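Long-range contacts in 7,8-dihydro-6-hydroxymethylpterin pyrophosphokinase-dihydropteroate synthase (PDB 6JWY), which probably makes the pterin pyrophosphate from 6-hydroxymethyl-7,8-dihydropterin and ATP and then joins it to 4-aminobenzoate, giving dihydropteroate for folate synthesis: residues L54-P59 with Y162-T167; H325-L330 with K355-M360. The protein carries 1 engineered substitution. All coordinates share one frame; numbering follows the deposited sequence.

Contact 1: L54-P59 with Y162-T167. With PH2 (2-amino-6-hydroxymethyl-7,8-dihydro-3H-pteridin-4-one), chain D.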
loop_
_atom_site.group_PDB
_atom_site.type_symbol
_atom_site.label_atom_id
_atom_site.label_comp_id
_atom_site.label_asym_id
_atom_site.label_seq_id
_atom_site.Cartn_x
_atom_site.Cartn_y
_atom_site.Cartn_z
ATOM N N LEU A 54 -18.077 -15.656 -10.988
ATOM C CA LEU A 54 -17.415 -16.225 -12.137
ATOM C C LEU A 54 -15.934 -16.399 -11.788
ATOM O O LEU A 54 -15.324 -15.525 -11.156
ATOM C CB LEU A 54 -17.633 -15.194 -13.240
ATOM C CG LEU A 54 -17.461 -15.654 -14.682
ATOM C CD1 LEU A 54 -17.938 -17.084 -14.859
ATOM C CD2 LEU A 54 -18.226 -14.707 -15.598
ATOM N N TYR A 55 -15.363 -17.559 -12.144
ATOM C CA TYR A 55 -13.933 -17.756 -11.912
ATOM C C TYR A 55 -13.184 -18.216 -13.164
ATOM O O TYR A 55 -13.685 -19.010 -13.976
ATOM C CB TYR A 55 -13.638 -18.698 -10.744
ATOM C CG TYR A 55 -14.125 -18.214 -9.405
ATOM C CD1 TYR A 55 -15.432 -18.430 -9.006
ATOM C CD2 TYR A 55 -13.266 -17.578 -8.513
ATOM C CE1 TYR A 55 -15.882 -17.984 -7.769
ATOM C CE2 TYR A 55 -13.693 -17.147 -7.264
ATOM C CZ TYR A 55 -15.018 -17.337 -6.888
ATOM O OH TYR A 55 -15.482 -16.904 -5.661
ATOM N N GLU A 56 -11.952 -17.696 -13.276
ATOM C CA GLU A 56 -10.955 -18.250 -14.173
ATOM C C GLU A 56 -10.146 -19.294 -13.407
ATOM O O GLU A 56 -9.466 -18.966 -12.427
ATOM C CB GLU A 56 -10.012 -17.160 -14.664
ATOM C CG GLU A 56 -9.075 -17.668 -15.745
ATOM C CD GLU A 56 -8.284 -16.539 -16.360
ATOM O OE1 GLU A 56 -7.338 -16.093 -15.700
ATOM O OE2 GLU A 56 -8.643 -16.089 -17.459
ATOM N N THR A 57 -10.248 -20.557 -13.836
ATOM C CA THR A 57 -9.620 -21.605 -13.044
ATOM C C THR A 57 -8.616 -22.421 -13.854
ATOM O O THR A 57 -8.785 -22.631 -15.057
ATOM C CB THR A 57 -10.666 -22.498 -12.376
ATOM O OG1 THR A 57 -11.459 -23.019 -13.448
ATOM C CG2 THR A 57 -11.520 -21.731 -11.391
ATOM N N VAL A 58 -7.560 -22.851 -13.157
ATOM C CA VAL A 58 -6.546 -23.754 -13.679
ATOM C C VAL A 58 -7.207 -25.106 -13.916
ATOM O O VAL A 58 -7.907 -25.614 -13.043
ATOM C CB VAL A 58 -5.343 -23.866 -12.716
ATOM C CG1 VAL A 58 -4.555 -25.159 -12.878
ATOM C CG2 VAL A 58 -4.418 -22.670 -12.854
ATOM N N PRO A 59 -7.038 -25.699 -15.120
ATOM C CA PRO A 59 -7.554 -27.038 -15.404
ATOM C C PRO A 59 -7.145 -28.060 -14.351
ATOM O O PRO A 59 -6.005 -28.053 -13.881
ATOM C CB PRO A 59 -6.907 -27.337 -16.758
ATOM C CG PRO A 59 -6.898 -25.981 -17.415
ATOM C CD PRO A 59 -6.409 -25.081 -16.300
ATOM N N TYR A 162 -7.519 -22.098 -19.891
ATOM C CA TYR A 162 -8.209 -21.961 -18.612
ATOM C C TYR A 162 -9.696 -22.291 -18.721
ATOM O O TYR A 162 -10.304 -22.111 -19.776
ATOM C CB TYR A 162 -8.179 -20.508 -18.141
ATOM C CG TYR A 162 -6.918 -20.073 -17.442
ATOM C CD1 TYR A 162 -6.648 -20.473 -16.141
ATOM C CD2 TYR A 162 -6.019 -19.221 -18.068
ATOM C CE1 TYR A 162 -5.500 -20.055 -15.488
ATOM C CE2 TYR A 162 -4.864 -18.799 -17.432
ATOM C CZ TYR A 162 -4.603 -19.221 -16.140
ATOM O OH TYR A 162 -3.462 -18.794 -15.518
ATOM N N PHE A 163 -10.282 -22.725 -17.596
ATOM C CA PHE A 163 -11.734 -22.843 -17.499
ATOM C C PHE A 163 -12.346 -21.544 -16.969
ATOM O O PHE A 163 -11.709 -20.820 -16.195
ATOM C CB PHE A 163 -12.138 -24.042 -16.631
ATOM C CG PHE A 163 -11.906 -25.368 -17.300
ATOM C CD1 PHE A 163 -12.849 -25.900 -18.169
ATOM C CD2 PHE A 163 -10.721 -26.066 -17.108
ATOM C CE1 PHE A 163 -12.620 -27.110 -18.813
ATOM C CE2 PHE A 163 -10.494 -27.277 -17.744
ATOM C CZ PHE A 163 -11.446 -27.796 -18.594
ATOM N N TYR A 164 -13.599 -21.294 -17.380
ATOM C CA TYR A 164 -14.432 -20.263 -16.779
ATOM C C TYR A 164 -15.628 -20.913 -16.102
ATOM O O TYR A 164 -16.519 -21.415 -16.787
ATOM C CB TYR A 164 -14.753 -19.175 -17.806
ATOM C CG TYR A 164 -13.459 -18.579 -18.270
ATOM C CD1 TYR A 164 -12.703 -19.229 -19.240
ATOM C CD2 TYR A 164 -12.909 -17.487 -17.618
ATOM C CE1 TYR A 164 -11.459 -18.752 -19.616
ATOM C CE2 TYR A 164 -11.674 -16.989 -17.998
ATOM C CZ TYR A 164 -10.947 -17.631 -18.989
ATOM O OH TYR A 164 -9.722 -17.157 -19.338
ATOM N N ASN A 165 -15.638 -20.876 -14.761
ATOM C CA ASN A 165 -16.620 -21.614 -13.979
ATOM C C ASN A 165 -17.632 -20.711 -13.278
ATOM O O ASN A 165 -17.368 -19.551 -12.956
ATOM C CB ASN A 165 -15.951 -22.487 -12.925
ATOM C CG ASN A 165 -15.210 -23.652 -13.547
ATOM O OD1 ASN A 165 -13.976 -23.699 -13.502
ATOM N ND2 ASN A 165 -15.946 -24.579 -14.147
ATOM N N LEU A 166 -18.770 -21.332 -12.950
ATOM C CA LEU A 166 -19.884 -20.687 -12.279
ATOM C C LEU A 166 -20.782 -21.766 -11.682
ATOM O O LEU A 166 -21.047 -22.755 -12.360
ATOM C CB LEU A 166 -20.640 -19.920 -13.370
ATOM C CG LEU A 166 -21.925 -19.252 -12.908
ATOM C CD1 LEU A 166 -21.644 -18.448 -11.654
ATOM C CD2 LEU A 166 -22.467 -18.349 -13.997
ATOM N N THR A 167 -21.235 -21.592 -10.435
ATOM C CA THR A 167 -22.288 -22.473 -9.932
ATOM C C THR A 167 -23.593 -21.704 -9.716
ATOM O O THR A 167 -23.598 -20.479 -9.600
ATOM C CB THR A 167 -21.925 -23.193 -8.625
ATOM O OG1 THR A 167 -21.584 -22.234 -7.627
ATOM C CG2 THR A 167 -20.840 -24.233 -8.776
HETATM N N1 PH2 D . -13.811 -29.466 -16.319
HETATM C C2 PH2 D . -13.234 -30.622 -16.676
HETATM C C3 PH2 D . -11.836 -31.022 -16.318
HETATM N N4 PH2 D . -11.112 -30.010 -15.564
HETATM N N5 PH2 D . -10.986 -27.926 -14.469
HETATM C C6 PH2 D . -11.542 -26.772 -14.108
HETATM N N6 PH2 D . -10.847 -25.870 -13.403
HETATM N N7 PH2 D . -12.835 -26.457 -14.446
HETATM C C8 PH2 D . -13.621 -27.318 -15.175
HETATM O O8 PH2 D . -14.779 -26.969 -15.452
HETATM C C9 PH2 D . -13.047 -28.545 -15.568
HETATM C C10 PH2 D . -11.708 -28.824 -15.195
HETATM C C11 PH2 D . -14.035 -31.603 -17.495
HETATM O O4 PH2 D . -15.099 -31.000 -18.208
#
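Thr57 holds OG1 between its backbone N and carbonyl carbon (chi1 58°), and Asn165 turns CG anti to its carbonyl carbon (chi1 -70°); the two cross at about a right angle, and Thr57 OG1 donates to Asn165 OD1 at 2.6 Å. Thr57 OG1 also accepts from the amino nitrogen PH2 N6 at 2.9 Å, and Val58 O takes the same group. The Asn165 amide reads the ligand with both ends: OD1 takes the N-H of PH2 N7 at 3.1 Å, and ND2 donates to PH2 O8 at 3.0 Å. The Phe163 ring lies flat against the pterin, PH2 C9 sitting 3.4 Å above its centre, while Pro59 CB sits at the ring edge, near its plane. This is the pterin pocket of the HPPK part. On the opposite sheet face, Glu56 runs beside Tyr164, whose OH bonds to Glu56 OE2 at a doubtfully short distance; Tyr384 OH also bonds this oxygen, and Glu56 CG makes a CH-pi contact over the Tyr162 ring. Tyr55–Asn165 and Thr57–Phe163 are antiparallel hydrogen-bonded pairs. Strand 46-57 lies between strands 163-172 and 373-376; helix 327-336 touches Tyr55 and Thr57, and helix 30-44 Leu54 and Tyr164.

Contact 2: H325-L330 with K355-M360; sequences HRYSIL and KYVSRM. With PH2 (2-amino-6-hydroxymethyl-7,8-dihydro-3H-pteridin-4-one), chain D.
Tyr356 is the first residue of the segment 355-360 to touch the segment 325-330, and it carries most of the contact. Its CG stands anti to the backbone N (chi1 -155°), which sends the ring from helix 349-362 across to the first turn of helix 327-336. There Tyr327 CA lies over one face of the ring, offset toward the rim, and Tyr327 CB approaches Tyr356 CE1 at 3.8 Å. The two tyrosine rings meet obliquely, their planes 38° apart and their centroids separated by 5.7 Å. Leu330 comes in at about a right angle to the Tyr356 side chain, its CD1 methyl 3.8 Å from Tyr356 CD2. At the far end of the ring, Tyr356 OH lies 3.3 Å from His325 O, which sits near the ring plane, and it also has a weak hydrogen bond with the carboxylate of Glu60.

Val357 follows with one branch: its CG2 methyl packs at 3.9 Å against Tyr327 CE1. The Tyr327 hydroxyl is held separately, by the OH of Tyr353.

The join between these helices is therefore mainly hydrocarbon and aromatic. Glu60 gathers polar atoms at the helix start: besides Tyr356 OH, its carboxylate accepts the backbone N-H groups of Tyr327 and Ser328, a position in which the helix start would probably stabilise its negative charge. Arg326, at the N-cap position, takes no part in the helix contact; its guanidinium lays one face over the pterin, NH2 3.3 Å from PH2 C3, and it also touches ATP. The chemistry thus implies apolar packing on one side of this helix start and substrate recognition on the other.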
loop_
_atom_site.group_PDB
_atom_site.type_symbol
_atom_site.label_atom_id
_atom_site.label_comp_id
_atom_site.label_asym_id
_atom_site.label_seq_id
_atom_site.Cartn_x
_atom_site.Cartn_y
_atom_site.Cartn_z
ATOM N N HIS A 325 -13.172 -32.981 -5.058
ATOM C CA HIS A 325 -11.841 -33.224 -5.601
ATOM C C HIS A 325 -11.329 -32.046 -6.425
ATOM O O HIS A 325 -10.131 -31.955 -6.683
ATOM C CB HIS A 325 -11.822 -34.488 -6.481
ATOM C CG HIS A 325 -12.054 -35.733 -5.687
ATOM N ND1 HIS A 325 -11.304 -36.040 -4.563
ATOM C CD2 HIS A 325 -12.968 -36.719 -5.809
ATOM C CE1 HIS A 325 -11.751 -37.160 -4.031
ATOM N NE2 HIS A 325 -12.766 -37.603 -4.782
ATOM N N ARG A 326 -12.236 -31.158 -6.849
ATOM C CA ARG A 326 -11.876 -30.100 -7.778
ATOM C C ARG A 326 -11.947 -28.739 -7.090
ATOM O O ARG A 326 -12.999 -28.318 -6.628
ATOM C CB ARG A 326 -12.812 -30.158 -8.978
ATOM C CG ARG A 326 -12.106 -30.570 -10.249
ATOM C CD ARG A 326 -13.104 -30.592 -11.375
ATOM N NE ARG A 326 -12.728 -31.660 -12.286
ATOM C CZ ARG A 326 -13.503 -32.116 -13.253
ATOM N NH1 ARG A 326 -14.704 -31.590 -13.438
ATOM N NH2 ARG A 326 -13.074 -33.094 -14.028
ATOM N N TYR A 327 -10.817 -28.041 -7.033
ATOM C CA TYR A 327 -10.787 -26.748 -6.372
ATOM C C TYR A 327 -11.880 -25.826 -6.931
ATOM O O TYR A 327 -12.632 -25.218 -6.169
ATOM C CB TYR A 327 -9.408 -26.095 -6.513
ATOM C CG TYR A 327 -9.335 -24.749 -5.840
ATOM C CD1 TYR A 327 -9.491 -24.636 -4.465
ATOM C CD2 TYR A 327 -9.138 -23.589 -6.567
ATOM C CE1 TYR A 327 -9.440 -23.409 -3.824
ATOM C CE2 TYR A 327 -9.064 -22.355 -5.939
ATOM C CZ TYR A 327 -9.222 -22.267 -4.566
ATOM O OH TYR A 327 -9.175 -21.068 -3.920
ATOM N N SER A 328 -11.938 -25.713 -8.266
ATOM C CA SER A 328 -12.771 -24.732 -8.922
ATOM C C SER A 328 -14.219 -24.915 -8.474
ATOM O O SER A 328 -14.957 -23.936 -8.343
ATOM C CB SER A 328 -12.633 -24.829 -10.420
ATOM O OG SER A 328 -13.250 -26.004 -10.925
ATOM N N ILE A 329 -14.603 -26.170 -8.207
ATOM C CA ILE A 329 -15.958 -26.473 -7.776
ATOM C C ILE A 329 -16.148 -26.018 -6.336
ATOM O O ILE A 329 -17.167 -25.416 -6.031
ATOM C CB ILE A 329 -16.303 -27.960 -7.988
ATOM C CG1 ILE A 329 -16.524 -28.264 -9.475
ATOM C CG2 ILE A 329 -17.492 -28.373 -7.127
ATOM C CD1 ILE A 329 -16.705 -29.732 -9.785
ATOM N N LEU A 330 -15.180 -26.280 -5.450
ATOM C CA LEU A 330 -15.360 -25.876 -4.058
ATOM C C LEU A 330 -15.333 -24.344 -3.971
ATOM O O LEU A 330 -16.039 -23.732 -3.155
ATOM C CB LEU A 330 -14.286 -26.516 -3.168
ATOM C CG LEU A 330 -14.464 -28.008 -2.838
ATOM C CD1 LEU A 330 -13.151 -28.636 -2.393
ATOM C CD2 LEU A 330 -15.540 -28.272 -1.793
ATOM N N LYS A 355 -9.665 -26.302 4.001
ATOM C CA LYS A 355 -8.734 -27.408 4.112
ATOM C C LYS A 355 -7.970 -27.514 2.803
ATOM O O LYS A 355 -6.746 -27.515 2.814
ATOM C CB LYS A 355 -9.424 -28.702 4.560
ATOM C CG LYS A 355 -9.744 -28.754 6.051
ATOM C CD LYS A 355 -10.461 -30.003 6.521
ATOM C CE LYS A 355 -11.040 -29.864 7.917
ATOM N NZ LYS A 355 -10.163 -30.433 8.971
ATOM N N TYR A 356 -8.694 -27.510 1.685
ATOM C CA TYR A 356 -8.061 -27.607 0.377
ATOM C C TYR A 356 -6.998 -26.522 0.197
ATOM O O TYR A 356 -5.931 -26.785 -0.350
ATOM C CB TYR A 356 -9.120 -27.521 -0.717
ATOM C CG TYR A 356 -8.740 -28.164 -2.022
ATOM C CD1 TYR A 356 -7.750 -27.620 -2.833
ATOM C CD2 TYR A 356 -9.405 -29.295 -2.470
ATOM C CE1 TYR A 356 -7.410 -28.199 -4.046
ATOM C CE2 TYR A 356 -9.076 -29.887 -3.681
ATOM C CZ TYR A 356 -8.084 -29.335 -4.466
ATOM O OH TYR A 356 -7.780 -29.902 -5.665
ATOM N N VAL A 357 -7.287 -25.300 0.657
ATOM C CA VAL A 357 -6.372 -24.183 0.459
ATOM C C VAL A 357 -5.141 -24.374 1.350
ATOM O O VAL A 357 -4.019 -24.065 0.927
ATOM C CB VAL A 357 -7.065 -22.821 0.692
ATOM C CG1 VAL A 357 -6.109 -21.645 0.568
ATOM C CG2 VAL A 357 -8.262 -22.636 -0.233
ATOM N N SER A 358 -5.379 -24.872 2.579
ATOM C CA SER A 358 -4.341 -25.220 3.542
ATOM C C SER A 358 -3.412 -26.302 2.990
ATOM O O SER A 358 -2.204 -26.086 2.938
ATOM C CB SER A 358 -4.937 -25.638 4.858
ATOM O OG SER A 358 -5.657 -24.563 5.451
ATOM N N ARG A 359 -3.983 -27.439 2.552
ATOM C CA ARG A 359 -3.218 -28.595 2.100
ATOM C C ARG A 359 -2.195 -28.191 1.048
ATOM O O ARG A 359 -1.035 -28.577 1.131
ATOM C CB ARG A 359 -4.094 -29.749 1.595
ATOM C CG ARG A 359 -4.612 -30.632 2.721
ATOM C CD ARG A 359 -5.599 -31.745 2.405
ATOM N NE ARG A 359 -6.688 -31.795 3.386
ATOM C CZ ARG A 359 -6.570 -32.035 4.697
ATOM N NH1 ARG A 359 -5.383 -32.266 5.244
ATOM N NH2 ARG A 359 -7.651 -32.037 5.460
ATOM N N MET A 360 -2.618 -27.405 0.064
ATOM C CA MET A 360 -1.715 -27.146 -1.040
ATOM C C MET A 360 -0.657 -26.108 -0.656
ATOM O O MET A 360 0.314 -25.904 -1.383
ATOM C CB MET A 360 -2.499 -26.744 -2.287
ATOM C CG MET A 360 -3.295 -27.898 -2.825
ATOM S SD MET A 360 -3.153 -27.910 -4.611
ATOM C CE MET A 360 -3.825 -29.532 -4.976
HETATM N N1 PH2 D . -13.811 -29.466 -16.319
HETATM C C2 PH2 D . -13.234 -30.622 -16.676
HETATM C C3 PH2 D . -11.836 -31.022 -16.318
HETATM N N4 PH2 D . -11.112 -30.010 -15.564
HETATM N N5 PH2 D . -10.986 -27.926 -14.469
HETATM C C6 PH2 D . -11.542 -26.772 -14.108
HETATM N N6 PH2 D . -10.847 -25.870 -13.403
HETATM N N7 PH2 D . -12.835 -26.457 -14.446
HETATM C C8 PH2 D . -13.621 -27.318 -15.175
HETATM O O8 PH2 D . -14.779 -26.969 -15.452
HETATM C C9 PH2 D . -13.047 -28.545 -15.568
HETATM C C10 PH2 D . -11.708 -28.824 -15.195
HETATM C C11 PH2 D . -14.035 -31.603 -17.495
HETATM O O4 PH2 D . -15.099 -31.000 -18.208
#

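Overall arrangement
Contacts 1 and 2 follow one another along the chain, yet their centres are only 14 Å apart and they meet directly. Thr57 CG2 packs against Ser328 CB at 3.4 Å, so the helix start of contact 2 rests on the face of the sheet that carries Thr57 and Asn165. Both reach the same pterin: Phe163 and Arg326 lie on its opposite faces, while the polar groups of 54-59 and 162-167 hold its rim. Glu60, just past contact 1, ties them further, its backbone N bonding PH2. The Phe163 side chain is about 8 Å from ATP and about 9 Å from a magnesium ion.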